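Local atomic coordinates of transcriptional regulator, AraC family (Pseudomonas putida, PDB entry 3GRA), a protein that probably binds specific DNA sequences to regulate transcription, and is represented here by its DJ-1/PfpI-like domain. Residues 7-12 / 42-47; 72-77 / 101-106; 89-94 / 114-119; 121-126 / 151-156. All blocks are in the same frame, centred on the assembly; numbering follows the deposited sequence.

From the N terminus, contact 1 closes the first loop: strand 6-12 runs out through helix 18-34 and returns as strand 39-45 beside it. Contact 2 then closes a second beta-alpha-beta unit, strands 74-78 and 103-107 around helix 90-100. The two are in series, and backbone bonds from D9 and I11 to V76 join them in one sheet. Contact 3 crosses contact 2, because 89-94 leaves from inside its loop and 114-119 lies beyond it; it packs helix 90-100 against helix 110-117, with L114 against V77 and G105. Contact 4 comes last, holding 121-126 to the hairpin 151-156, whose D154 and L156 bond to strand 103-107.

Contact 1: residues 7-12 / 42-47; sequences RVDFIL and TPLSLD. With EDO (1,2-ethanediol), chain C.
R7 and T42 meet at one end of a parallel strand pair in the alpha/beta sheet of the DJ-1/PfpI fold. R7 NH2 donates to T42 OG1 at 3.3 Å, and the hydroxyl oxygen lies in the guanidinium plane. The same nitrogen makes a salt bridge to D9 OD1 at 2.8 Å, so a single NH2 ties the arginine both to its own strand and to the next one. D9 has CG beside its backbone N (chi1 -84°), which lays the carboxylate alongside T42, while OD2 rests 3.5 Å from L44 CD1. The acid is buried, and the arginine probably offsets its charge.

Between the backbones, F10 N donates to T42 O, L44 N to F10 O and L12 N to L44 O. F10 thus bonds to the residues flanking P43, and the proline's missing N-H costs this ladder nothing. I11 CG2 meets L46 CD2 at 3.9 Å, the two side chains crossing at about a right angle; L12 CD1 lies 4.0 Å from P43 CB, with both side chains pointing the same way.

Strands 6-12 and 39-45 form a beta-alpha-beta unit with helix 18-34. That helix covers the F10 face through M25 and L28, and F21 meets the F10 ring edge-to-face; P43 also packs on L57 of the second subunit. Where the strands end, an ethanediol, probably from the crystallisation liquor, bridges them: its O1 donates to L12 O at 2.6 Å and accepts from L46 N at 3.0 Å.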
loop_
_atom_site.group_PDB
_atom_site.type_symbol
_atom_site.label_atom_id
_atom_site.label_comp_id
_atom_site.label_asym_id
_atom_site.label_seq_id
_atom_site.Cartn_x
_atom_site.Cartn_y
_atom_site.Cartn_z
ATOM N N ARG A 7 17.218 -3.034 -10.531
ATOM C CA ARG A 7 16.222 -1.991 -10.800
ATOM C C ARG A 7 14.838 -2.528 -11.126
ATOM O O ARG A 7 14.661 -3.237 -12.110
ATOM C CB ARG A 7 16.666 -1.096 -11.967
ATOM C CG ARG A 7 17.573 0.071 -11.587
ATOM C CD ARG A 7 17.365 1.237 -12.555
ATOM N NE ARG A 7 15.957 1.648 -12.596
ATOM C CZ ARG A 7 15.352 2.360 -11.646
ATOM N NH1 ARG A 7 16.029 2.755 -10.576
ATOM N NH2 ARG A 7 14.065 2.661 -11.753
ATOM N N VAL A 8 13.856 -2.175 -10.307
ATOM C CA VAL A 8 12.488 -2.618 -10.548
ATOM C C VAL A 8 11.467 -1.481 -10.472
ATOM O O VAL A 8 11.382 -0.768 -9.480
ATOM C CB VAL A 8 12.082 -3.727 -9.559
ATOM C CG1 VAL A 8 12.321 -3.254 -8.140
ATOM C CG2 VAL A 8 10.604 -4.107 -9.757
ATOM N N ASP A 9 10.693 -1.322 -11.540
ATOM C CA ASP A 9 9.656 -0.293 -11.607
ATOM C C ASP A 9 8.260 -0.922 -11.574
ATOM O O ASP A 9 8.043 -2.020 -12.083
ATOM C CB ASP A 9 9.807 0.550 -12.870
ATOM C CG ASP A 9 10.809 1.683 -12.708
ATOM O OD1 ASP A 9 11.368 1.842 -11.597
ATOM O OD2 ASP A 9 11.026 2.416 -13.699
ATOM N N PHE A 10 7.315 -0.193 -10.991
ATOM C CA PHE A 10 5.952 -0.666 -10.849
ATOM C C PHE A 10 4.957 0.216 -11.581
ATOM O O PHE A 10 4.809 1.393 -11.255
ATOM C CB PHE A 10 5.570 -0.695 -9.365
ATOM C CG PHE A 10 6.430 -1.599 -8.523
ATOM C CD1 PHE A 10 6.047 -2.908 -8.272
ATOM C CD2 PHE A 10 7.612 -1.121 -7.949
ATOM C CE1 PHE A 10 6.823 -3.738 -7.455
ATOM C CE2 PHE A 10 8.398 -1.937 -7.132
ATOM C CZ PHE A 10 8.002 -3.247 -6.884
ATOM N N ILE A 11 4.263 -0.344 -12.565
ATOM C CA ILE A 11 3.256 0.428 -13.279
ATOM C C ILE A 11 1.968 0.350 -12.465
ATOM O O ILE A 11 1.370 -0.721 -12.332
ATOM C CB ILE A 11 3.002 -0.125 -14.702
ATOM C CG1 ILE A 11 4.275 -0.003 -15.545
ATOM C CG2 ILE A 11 1.895 0.682 -15.379
ATOM C CD1 ILE A 11 4.177 -0.668 -16.877
ATOM N N LEU A 12 1.551 1.481 -11.904
ATOM C CA LEU A 12 0.337 1.510 -11.089
ATOM C C LEU A 12 -0.858 1.861 -11.953
ATOM O O LEU A 12 -0.926 2.960 -12.500
ATOM C CB LEU A 12 0.468 2.539 -9.961
ATOM C CG LEU A 12 1.716 2.492 -9.062
ATOM C CD1 LEU A 12 1.590 3.584 -8.006
ATOM C CD2 LEU A 12 1.852 1.113 -8.379
ATOM N N THR A 42 10.792 2.623 -8.754
ATOM C CA THR A 42 10.022 3.830 -9.038
ATOM C C THR A 42 8.562 3.555 -9.404
ATOM O O THR A 42 8.265 2.689 -10.225
ATOM C CB THR A 42 10.612 4.607 -10.225
ATOM O OG1 THR A 42 12.035 4.662 -10.106
ATOM C CG2 THR A 42 10.068 6.023 -10.248
ATOM N N PRO A 43 7.629 4.277 -8.773
ATOM C CA PRO A 43 6.228 4.050 -9.115
ATOM C C PRO A 43 6.018 4.765 -10.460
ATOM O O PRO A 43 6.487 5.894 -10.648
ATOM C CB PRO A 43 5.476 4.710 -7.959
ATOM C CG PRO A 43 6.401 5.828 -7.534
ATOM C CD PRO A 43 7.778 5.218 -7.649
ATOM N N LEU A 44 5.354 4.089 -11.393
ATOM C CA LEU A 44 5.112 4.645 -12.716
ATOM C C LEU A 44 3.624 4.710 -13.091
ATOM O O LEU A 44 2.826 3.870 -12.683
ATOM C CB LEU A 44 5.854 3.820 -13.782
ATOM C CG LEU A 44 7.384 3.663 -13.775
ATOM C CD1 LEU A 44 7.762 2.784 -14.973
ATOM C CD2 LEU A 44 8.093 5.008 -13.868
ATOM N N SER A 45 3.267 5.724 -13.873
ATOM C CA SER A 45 1.896 5.922 -14.337
ATOM C C SER A 45 1.892 6.031 -15.847
ATOM O O SER A 45 2.763 6.673 -16.429
ATOM C CB SER A 45 1.305 7.209 -13.765
ATOM O OG SER A 45 0.145 7.591 -14.501
ATOM N N LEU A 46 0.910 5.401 -16.477
ATOM C CA LEU A 46 0.792 5.444 -17.924
ATOM C C LEU A 46 0.375 6.839 -18.368
ATOM O O LEU A 46 0.879 7.351 -19.365
ATOM C CB LEU A 46 -0.215 4.396 -18.399
ATOM C CG LEU A 46 0.235 2.961 -18.094
ATOM C CD1 LEU A 46 -0.743 1.964 -18.663
ATOM C CD2 LEU A 46 1.626 2.733 -18.692
ATOM N N ASP A 47 -0.545 7.460 -17.639
ATOM C CA ASP A 47 -0.954 8.818 -17.973
ATOM C C ASP A 47 -1.151 9.653 -16.714
ATOM O O ASP A 47 -2.140 9.500 -16.001
ATOM C CB ASP A 47 -2.232 8.831 -18.832
ATOM C CG ASP A 47 -3.471 8.417 -18.061
ATOM O OD1 ASP A 47 -3.789 7.203 -18.037
ATOM O OD2 ASP A 47 -4.125 9.312 -17.472
HETATM C C1 EDO C . -2.581 3.886 -15.299
HETATM O O1 EDO C . -1.204 3.930 -14.939
HETATM C C2 EDO C . -3.326 5.127 -14.738
HETATM O O2 EDO C . -2.415 5.991 -14.014
#

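Contact 2: residues 72-77 / 101-106; sequences LDLLVV and GMALGG
M102, a selenomethionine, lays its CE methyl over the start of the neighbouring strand and the loop before it, 3.4 Å from L75 CB and 3.5 Å from L72 CB. The first of these is tighter than usual carbon contact. A bend at the last torsion (chi3 57°) turns the methyl inward. The strands, 74-77 and 103-106, are parallel neighbours in the central sheet and belong to one beta-alpha-beta unit, with helix 90-100 as the crossover. C97 of that helix lies against M102, L75 and L104 on one face, where L104 CD2 also reaches L75 CB at 3.9 Å.

On the opposite face L74 sends CD1 across to A103, 3.8 Å from its CB. Next along that face is G105, beside V76: a CB on the glycine would come within 3.4 Å of V76 CG1, so the lack of a side chain lets the backbones approach closely. The ladder runs from A103 N to D73 O, through a weak bond from L75 N to A103 O, then from G105 N to L75 O. It finishes with V77 N donating to G105 O at 2.7 Å; the bond is nearly straight, 176° at the hydrogen, yet the nitrogen sits above the carbonyl plane.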
loop_
_atom_site.group_PDB
_atom_site.type_symbol
_atom_site.label_atom_id
_atom_site.label_comp_id
_atom_site.label_asym_id
_atom_site.label_seq_id
_atom_site.Cartn_x
_atom_site.Cartn_y
_atom_site.Cartn_z
ATOM N N LEU A 72 15.941 -0.959 -16.866
ATOM C CA LEU A 72 15.216 -1.830 -15.947
ATOM C C LEU A 72 15.544 -3.315 -15.985
ATOM O O LEU A 72 15.807 -3.885 -17.038
ATOM C CB LEU A 72 13.709 -1.678 -16.174
ATOM C CG LEU A 72 12.903 -0.788 -15.226
ATOM C CD1 LEU A 72 13.576 0.566 -15.078
ATOM C CD2 LEU A 72 11.484 -0.635 -15.764
ATOM N N ASP A 73 15.509 -3.936 -14.813
ATOM C CA ASP A 73 15.715 -5.373 -14.699
ATOM C C ASP A 73 14.334 -6.010 -14.594
ATOM O O ASP A 73 14.135 -7.151 -15.011
ATOM C CB ASP A 73 16.518 -5.718 -13.450
ATOM C CG ASP A 73 17.982 -5.352 -13.586
ATOM O OD1 ASP A 73 18.630 -5.831 -14.544
ATOM O OD2 ASP A 73 18.482 -4.595 -12.738
ATOM N N LEU A 74 13.372 -5.262 -14.055
ATOM C CA LEU A 74 12.021 -5.790 -13.880
ATOM C C LEU A 74 10.919 -4.737 -13.871
ATOM O O LEU A 74 10.952 -3.781 -13.097
ATOM C CB LEU A 74 11.952 -6.602 -12.582
ATOM C CG LEU A 74 10.587 -7.096 -12.079
ATOM C CD1 LEU A 74 10.038 -8.193 -12.989
ATOM C CD2 LEU A 74 10.743 -7.598 -10.651
ATOM N N LEU A 75 9.942 -4.934 -14.741
ATOM C CA LEU A 75 8.800 -4.044 -14.859
ATOM C C LEU A 75 7.602 -4.844 -14.372
ATOM O O LEU A 75 7.276 -5.881 -14.941
ATOM C CB LEU A 75 8.591 -3.638 -16.323
ATOM C CG LEU A 75 7.515 -2.592 -16.642
ATOM C CD1 LEU A 75 7.785 -1.318 -15.850
ATOM C CD2 LEU A 75 7.540 -2.280 -18.136
ATOM N N VAL A 76 6.958 -4.348 -13.319
ATOM C CA VAL A 76 5.804 -4.998 -12.726
ATOM C C VAL A 76 4.489 -4.240 -12.956
ATOM O O VAL A 76 4.395 -3.033 -12.705
ATOM C CB VAL A 76 6.004 -5.156 -11.208
ATOM C CG1 VAL A 76 4.941 -6.082 -10.631
ATOM C CG2 VAL A 76 7.408 -5.699 -10.919
ATOM N N VAL A 77 3.474 -4.957 -13.433
ATOM C CA VAL A 77 2.175 -4.354 -13.665
ATOM C C VAL A 77 1.322 -4.599 -12.426
ATOM O O VAL A 77 1.044 -5.757 -12.045
ATOM C CB VAL A 77 1.449 -4.950 -14.897
ATOM C CG1 VAL A 77 0.106 -4.224 -15.091
ATOM C CG2 VAL A 77 2.310 -4.804 -16.145
ATOM N N GLY A 101 14.938 -8.231 -23.014
ATOM C CA GLY A 101 15.585 -9.123 -22.064
ATOM C C GLY A 101 15.138 -8.910 -20.631
ATOM O O GLY A 101 15.662 -9.537 -19.712
HETATM N N MSE A 102 14.165 -8.024 -20.438
HETATM C CA MSE A 102 13.642 -7.716 -19.106
HETATM C C MSE A 102 12.798 -8.823 -18.486
HETATM O O MSE A 102 12.169 -9.610 -19.183
HETATM C CB MSE A 102 12.757 -6.474 -19.150
HETATM C CG MSE A 102 13.459 -5.148 -19.332
HETATM SE SE MSE A 102 12.260 -3.787 -19.194
HETATM C CE MSE A 102 11.642 -4.085 -17.700
ATOM N N ALA A 103 12.793 -8.872 -17.158
ATOM C CA ALA A 103 11.947 -9.819 -16.455
ATOM C C ALA A 103 10.664 -8.991 -16.359
ATOM O O ALA A 103 10.730 -7.754 -16.361
ATOM C CB ALA A 103 12.505 -10.120 -15.064
ATOM N N LEU A 104 9.513 -9.647 -16.298
ATOM C CA LEU A 104 8.236 -8.929 -16.209
ATOM C C LEU A 104 7.367 -9.496 -15.099
ATOM O O LEU A 104 7.462 -10.688 -14.779
ATOM C CB LEU A 104 7.487 -9.001 -17.539
ATOM C CG LEU A 104 8.196 -8.343 -18.717
ATOM C CD1 LEU A 104 7.368 -8.551 -19.989
ATOM C CD2 LEU A 104 8.398 -6.859 -18.424
ATOM N N GLY A 105 6.519 -8.649 -14.515
ATOM C CA GLY A 105 5.678 -9.097 -13.417
ATOM C C GLY A 105 4.283 -8.508 -13.310
ATOM O O GLY A 105 3.920 -7.589 -14.058
ATOM N N GLY A 106 3.507 -9.044 -12.365
ATOM C CA GLY A 106 2.141 -8.589 -12.143
ATOM C C GLY A 106 1.596 -8.928 -10.765
ATOM O O GLY A 106 1.768 -10.054 -10.282
#

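Contact 3: residues 89-94 / 114-119; sequences ELDRLL and LGRAGV. With MG (magnesium ion), chain E; EDO (1,2-ethanediol), chain D.
R116 reaches from helix 110-117 to D91 on helix 90-100, and its salt bridge fastens two helices that pack against each other beside a magnesium site of this DJ-1/PfpI-type domain. With CG anti to the backbone N (chi1 -174°), the chain passes along the aspartate: CB stands 4.0 Å from D91 OD1, and CG comes to 3.6 Å from D91 OD2, with CD about as near. A bend at chi3 then sets NE 2.8 Å from D91 OD1, which it meets on the syn side with an angle of 154° at the hydrogen. Beyond CZ, NH2 adds a weak bond to the same OD1 and passes near L90 CB, while NH1 donates to K86 O. The carboxylate and guanidinium planes are steeply inclined, 74° apart. A leucine in its place would probably leave D91 OD1 and K86 O without these donors, and the metal-binding carboxylate freer to turn.

Deeper in the contact, A117 CB packs 3.7 Å from D91 O and 3.9 Å from L94 CB. The helix carrying A117 ends in a Schellman motif, with V119 N bonded to L114 O and G118 N to G115 O; V119 CG1 is thereby brought to L94 O at 3.7 Å.

R116 occupies one carboxylate oxygen, and the metal takes the other. D91 OD2 binds the magnesium ion at 2.1 Å, and five waters complete a distorted octahedron in which water 1, at 2.4 Å from the metal, lies roughly across from OD2.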
loop_
_atom_site.group_PDB
_atom_site.type_symbol
_atom_site.label_atom_id
_atom_site.label_comp_id
_atom_site.label_asym_id
_atom_site.label_seq_id
_atom_site.Cartn_x
_atom_site.Cartn_y
_atom_site.Cartn_z
ATOM N N GLU A 89 -2.073 -0.165 -24.836
ATOM C CA GLU A 89 -0.675 0.156 -25.083
ATOM C C GLU A 89 0.281 -0.819 -24.416
ATOM O O GLU A 89 1.410 -1.037 -24.888
ATOM C CB GLU A 89 -0.373 1.565 -24.568
ATOM C CG GLU A 89 -0.694 1.713 -23.088
ATOM C CD GLU A 89 -0.642 3.134 -22.615
ATOM O OE1 GLU A 89 0.414 3.778 -22.791
ATOM O OE2 GLU A 89 -1.652 3.607 -22.063
ATOM N N LEU A 90 -0.168 -1.408 -23.312
ATOM C CA LEU A 90 0.688 -2.331 -22.548
ATOM C C LEU A 90 1.135 -3.532 -23.357
ATOM O O LEU A 90 2.165 -4.108 -23.085
ATOM C CB LEU A 90 -0.042 -2.798 -21.293
ATOM C CG LEU A 90 -0.345 -1.729 -20.262
ATOM C CD1 LEU A 90 -1.133 -2.330 -19.106
ATOM C CD2 LEU A 90 0.959 -1.118 -19.764
ATOM N N ASP A 91 0.370 -3.881 -24.386
ATOM C CA ASP A 91 0.728 -5.040 -25.212
ATOM C C ASP A 91 2.085 -4.963 -25.907
ATOM O O ASP A 91 2.887 -5.858 -25.703
ATOM C CB ASP A 91 -0.357 -5.361 -26.219
ATOM C CG ASP A 91 -1.600 -5.927 -25.558
ATOM O OD1 ASP A 91 -1.548 -6.157 -24.344
ATOM O OD2 ASP A 91 -2.624 -6.142 -26.247
ATOM N N ARG A 92 2.342 -3.935 -26.719
ATOM C CA ARG A 92 3.629 -3.846 -27.391
ATOM C C ARG A 92 4.693 -3.369 -26.413
ATOM O O ARG A 92 5.872 -3.727 -26.542
ATOM C CB ARG A 92 3.566 -2.932 -28.608
ATOM C CG ARG A 92 2.474 -1.887 -28.522
ATOM C CD ARG A 92 2.347 -1.126 -29.825
ATOM N NE ARG A 92 1.603 0.110 -29.619
ATOM C CZ ARG A 92 2.129 1.226 -29.128
ATOM N NH1 ARG A 92 3.414 1.275 -28.794
ATOM N NH2 ARG A 92 1.363 2.291 -28.955
ATOM N N LEU A 93 4.291 -2.598 -25.407
ATOM C CA LEU A 93 5.241 -2.116 -24.410
ATOM C C LEU A 93 5.878 -3.292 -23.661
ATOM O O LEU A 93 7.097 -3.339 -23.449
ATOM C CB LEU A 93 4.540 -1.207 -23.397
ATOM C CG LEU A 93 5.391 -0.659 -22.250
ATOM C CD1 LEU A 93 6.366 0.374 -22.780
ATOM C CD2 LEU A 93 4.478 -0.034 -21.208
ATOM N N LEU A 94 5.047 -4.246 -23.258
ATOM C CA LEU A 94 5.536 -5.398 -22.522
ATOM C C LEU A 94 6.253 -6.369 -23.454
ATOM O O LEU A 94 7.224 -7.018 -23.063
ATOM C CB LEU A 94 4.368 -6.076 -21.798
ATOM C CG LEU A 94 3.755 -5.197 -20.692
ATOM C CD1 LEU A 94 2.306 -5.592 -20.436
ATOM C CD2 LEU A 94 4.574 -5.326 -19.430
ATOM N N LEU A 114 0.034 -9.227 -18.786
ATOM C CA LEU A 114 1.199 -9.916 -19.328
ATOM C C LEU A 114 0.666 -11.019 -20.242
ATOM O O LEU A 114 1.281 -11.364 -21.245
ATOM C CB LEU A 114 2.018 -10.533 -18.197
ATOM C CG LEU A 114 2.957 -9.608 -17.412
ATOM C CD1 LEU A 114 2.275 -8.289 -17.090
ATOM C CD2 LEU A 114 3.405 -10.329 -16.138
ATOM N N GLY A 115 -0.491 -11.564 -19.884
ATOM C CA GLY A 115 -1.096 -12.615 -20.684
ATOM C C GLY A 115 -1.523 -12.118 -22.057
ATOM O O GLY A 115 -1.169 -12.709 -23.079
ATOM N N ARG A 116 -2.276 -11.021 -22.073
ATOM C CA ARG A 116 -2.758 -10.429 -23.314
ATOM C C ARG A 116 -1.598 -9.979 -24.198
ATOM O O ARG A 116 -1.685 -10.023 -25.428
ATOM C CB ARG A 116 -3.657 -9.229 -23.008
ATOM C CG ARG A 116 -4.343 -8.625 -24.233
ATOM C CD ARG A 116 -5.113 -7.376 -23.839
ATOM N NE ARG A 116 -4.201 -6.341 -23.365
ATOM C CZ ARG A 116 -4.568 -5.220 -22.757
ATOM N NH1 ARG A 116 -5.846 -4.965 -22.531
ATOM N NH2 ARG A 116 -3.643 -4.353 -22.374
ATOM N N ALA A 117 -0.514 -9.540 -23.565
ATOM C CA ALA A 117 0.661 -9.084 -24.300
ATOM C C ALA A 117 1.401 -10.245 -24.975
ATOM O O ALA A 117 2.221 -10.031 -25.865
ATOM C CB ALA A 117 1.604 -8.344 -23.351
ATOM N N GLY A 118 1.105 -11.468 -24.544
ATOM C CA GLY A 118 1.758 -12.634 -25.110
ATOM C C GLY A 118 3.153 -12.870 -24.553
ATOM O O GLY A 118 4.004 -13.447 -25.230
ATOM N N VAL A 119 3.400 -12.437 -23.322
ATOM C CA VAL A 119 4.714 -12.618 -22.719
ATOM C C VAL A 119 4.718 -13.741 -21.675
ATOM O O VAL A 119 5.722 -13.973 -21.007
ATOM C CB VAL A 119 5.214 -11.311 -22.045
ATOM C CG1 VAL A 119 5.283 -10.194 -23.068
ATOM C CG2 VAL A 119 4.285 -10.922 -20.890
HETATM MG MG MG E . -4.030 -5.885 -27.746
HETATM C C1 EDO D . -2.410 1.111 -28.042
HETATM O O1 EDO D . -1.212 0.745 -28.749
HETATM C C2 EDO D . -2.538 2.643 -28.067
HETATM O O2 EDO D . -1.422 3.184 -28.791
HETATM O O HOH W 1 -4.795 -5.114 -29.883
HETATM O O HOH W 2 -5.699 -5.441 -26.718
HETATM O O HOH W 3 -4.791 -7.765 -27.996
HETATM O O HOH W 4 -2.307 -6.092 -29.074
HETATM O O HOH W 5 -3.932 -3.817 -27.742
#

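Contact 4: residues 121-126 / 151-156; sequences DDYGCS and LDRDRL
The hydroxyl of Y123 donates to D154 OD1 at 2.6 Å, on the syn lone pair of that oxygen. Next to it G124 N gives its hydrogen to D152 OD2 at 2.9 Å, on the anti side. That oxygen has a second donor, R153 NH2, reaching it from the opposite face of the carboxylate; R153 NE takes D152 OD1, making a side-on, two-nitrogen grip. NH2 also donates to D122 O at 2.9 Å, nearly in both the carbonyl and the guanidinium planes. D122 OD1 is satisfied elsewhere, by a salt bridge to R143.

D152 to R155 form the type II' turn of the hairpin made by strands 149-152 and 155-158, and the turn places two arginines around the Y123 ring. R153 covers one face in an off-centre cation-pi contact, CZ 4.0 Å from the ring centroid. Over the other face lies R155 CG, 3.5 Å from the ring centroid, a CH-pi contact. A leucine in place of the tyrosine would probably leave D154 OD1 without its hydroxyl donor and the R153 guanidinium without a ring to lie on.

R155 NE donates to V119 O. Water 6 donates to G124 O at 2.9 Å and, weakly, to R155 O.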
loop_
_atom_site.group_PDB
_atom_site.type_symbol
_atom_site.label_atom_id
_atom_site.label_comp_id
_atom_site.label_asym_id
_atom_site.label_seq_id
_atom_site.Cartn_x
_atom_site.Cartn_y
_atom_site.Cartn_z
ATOM N N ASP A 121 3.611 -16.823 -22.621
ATOM C CA ASP A 121 3.459 -18.001 -23.453
ATOM C C ASP A 121 4.408 -19.078 -22.996
ATOM O O ASP A 121 5.624 -18.932 -23.101
ATOM C CB ASP A 121 3.733 -17.664 -24.914
ATOM C CG ASP A 121 2.545 -17.032 -25.592
ATOM O OD1 ASP A 121 1.547 -16.742 -24.900
ATOM O OD2 ASP A 121 2.612 -16.828 -26.822
ATOM N N ASP A 122 3.830 -20.159 -22.482
ATOM C CA ASP A 122 4.580 -21.301 -21.989
ATOM C C ASP A 122 5.255 -20.949 -20.675
ATOM O O ASP A 122 6.411 -21.312 -20.414
ATOM C CB ASP A 122 5.607 -21.743 -23.030
ATOM C CG ASP A 122 6.134 -23.135 -22.768
ATOM O OD1 ASP A 122 5.311 -24.050 -22.534
ATOM O OD2 ASP A 122 7.367 -23.320 -22.805
ATOM N N TYR A 123 4.508 -20.234 -19.843
ATOM C CA TYR A 123 4.982 -19.808 -18.527
ATOM C C TYR A 123 3.874 -20.051 -17.517
ATOM O O TYR A 123 2.691 -20.146 -17.873
ATOM C CB TYR A 123 5.295 -18.314 -18.527
ATOM C CG TYR A 123 6.684 -17.903 -18.977
ATOM C CD1 TYR A 123 7.753 -17.891 -18.077
ATOM C CD2 TYR A 123 6.905 -17.416 -20.273
ATOM C CE1 TYR A 123 8.999 -17.394 -18.441
ATOM C CE2 TYR A 123 8.141 -16.914 -20.651
ATOM C CZ TYR A 123 9.189 -16.897 -19.731
ATOM O OH TYR A 123 10.406 -16.334 -20.077
ATOM N N GLY A 124 4.255 -20.150 -16.252
ATOM C CA GLY A 124 3.260 -20.326 -15.218
ATOM C C GLY A 124 3.049 -18.937 -14.659
ATOM O O GLY A 124 3.854 -18.048 -14.919
ATOM N N CYS A 125 1.967 -18.733 -13.917
ATOM C CA CYS A 125 1.707 -17.441 -13.307
ATOM C C CYS A 125 0.606 -17.576 -12.272
ATOM O O CYS A 125 -0.101 -18.585 -12.219
ATOM C CB CYS A 125 1.279 -16.400 -14.357
ATOM S SG CYS A 125 -0.452 -16.551 -14.953
ATOM N N SER A 126 0.474 -16.537 -11.458
ATOM C CA SER A 126 -0.544 -16.462 -10.422
ATOM C C SER A 126 -1.408 -15.257 -10.748
ATOM O O SER A 126 -0.907 -14.200 -11.140
ATOM C CB SER A 126 0.090 -16.275 -9.035
ATOM O OG SER A 126 0.613 -17.494 -8.550
ATOM N N LEU A 151 7.126 -17.836 -9.314
ATOM C CA LEU A 151 8.472 -17.414 -9.665
ATOM C C LEU A 151 8.935 -18.358 -10.752
ATOM O O LEU A 151 9.552 -19.384 -10.479
ATOM C CB LEU A 151 9.387 -17.533 -8.455
ATOM C CG LEU A 151 8.894 -16.815 -7.195
ATOM C CD1 LEU A 151 9.500 -17.482 -5.977
ATOM C CD2 LEU A 151 9.233 -15.320 -7.268
ATOM N N ASP A 152 8.604 -18.018 -11.989
ATOM C CA ASP A 152 8.970 -18.846 -13.120
ATOM C C ASP A 152 9.932 -18.097 -14.025
ATOM O O ASP A 152 9.517 -17.324 -14.878
ATOM C CB ASP A 152 7.706 -19.244 -13.885
ATOM C CG ASP A 152 8.000 -20.120 -15.076
ATOM O OD1 ASP A 152 9.083 -20.744 -15.106
ATOM O OD2 ASP A 152 7.139 -20.197 -15.974
ATOM N N ARG A 153 11.222 -18.315 -13.801
ATOM C CA ARG A 153 12.268 -17.679 -14.594
ATOM C C ARG A 153 12.222 -16.163 -14.490
ATOM O O ARG A 153 12.460 -15.599 -13.418
ATOM C CB ARG A 153 12.143 -18.127 -16.053
ATOM C CG ARG A 153 12.534 -19.583 -16.231
ATOM C CD ARG A 153 12.090 -20.143 -17.561
ATOM N NE ARG A 153 10.659 -20.430 -17.566
ATOM C CZ ARG A 153 9.988 -20.801 -18.647
ATOM N NH1 ARG A 153 10.629 -20.928 -19.795
ATOM N NH2 ARG A 153 8.678 -21.017 -18.584
ATOM N N ASP A 154 11.914 -15.509 -15.605
ATOM C CA ASP A 154 11.835 -14.053 -15.633
ATOM C C ASP A 154 10.375 -13.560 -15.722
ATOM O O ASP A 154 10.086 -12.526 -16.322
ATOM C CB ASP A 154 12.678 -13.510 -16.796
ATOM C CG ASP A 154 12.303 -14.126 -18.109
ATOM O OD1 ASP A 154 11.465 -15.058 -18.114
ATOM O OD2 ASP A 154 12.841 -13.685 -19.145
ATOM N N ARG A 155 9.471 -14.323 -15.114
ATOM C CA ARG A 155 8.064 -13.960 -15.051
ATOM C C ARG A 155 7.586 -14.188 -13.612
ATOM O O ARG A 155 7.392 -15.323 -13.153
ATOM C CB ARG A 155 7.237 -14.768 -16.054
ATOM C CG ARG A 155 7.601 -14.480 -17.520
ATOM C CD ARG A 155 7.274 -13.041 -17.967
ATOM N NE ARG A 155 7.798 -12.775 -19.313
ATOM C CZ ARG A 155 9.046 -12.371 -19.574
ATOM N NH1 ARG A 155 9.911 -12.163 -18.594
ATOM N NH2 ARG A 155 9.446 -12.207 -20.824
ATOM N N LEU A 156 7.444 -13.079 -12.899
ATOM C CA LEU A 156 7.023 -13.073 -11.513
ATOM C C LEU A 156 5.586 -12.531 -11.353
ATOM O O LEU A 156 5.245 -11.449 -11.848
ATOM C CB LEU A 156 8.004 -12.225 -10.695
ATOM C CG LEU A 156 9.431 -12.759 -10.505
ATOM C CD1 LEU A 156 10.181 -12.797 -11.844
ATOM C CD2 LEU A 156 10.166 -11.859 -9.521
HETATM O O HOH W 6 4.558 -15.664 -13.354
#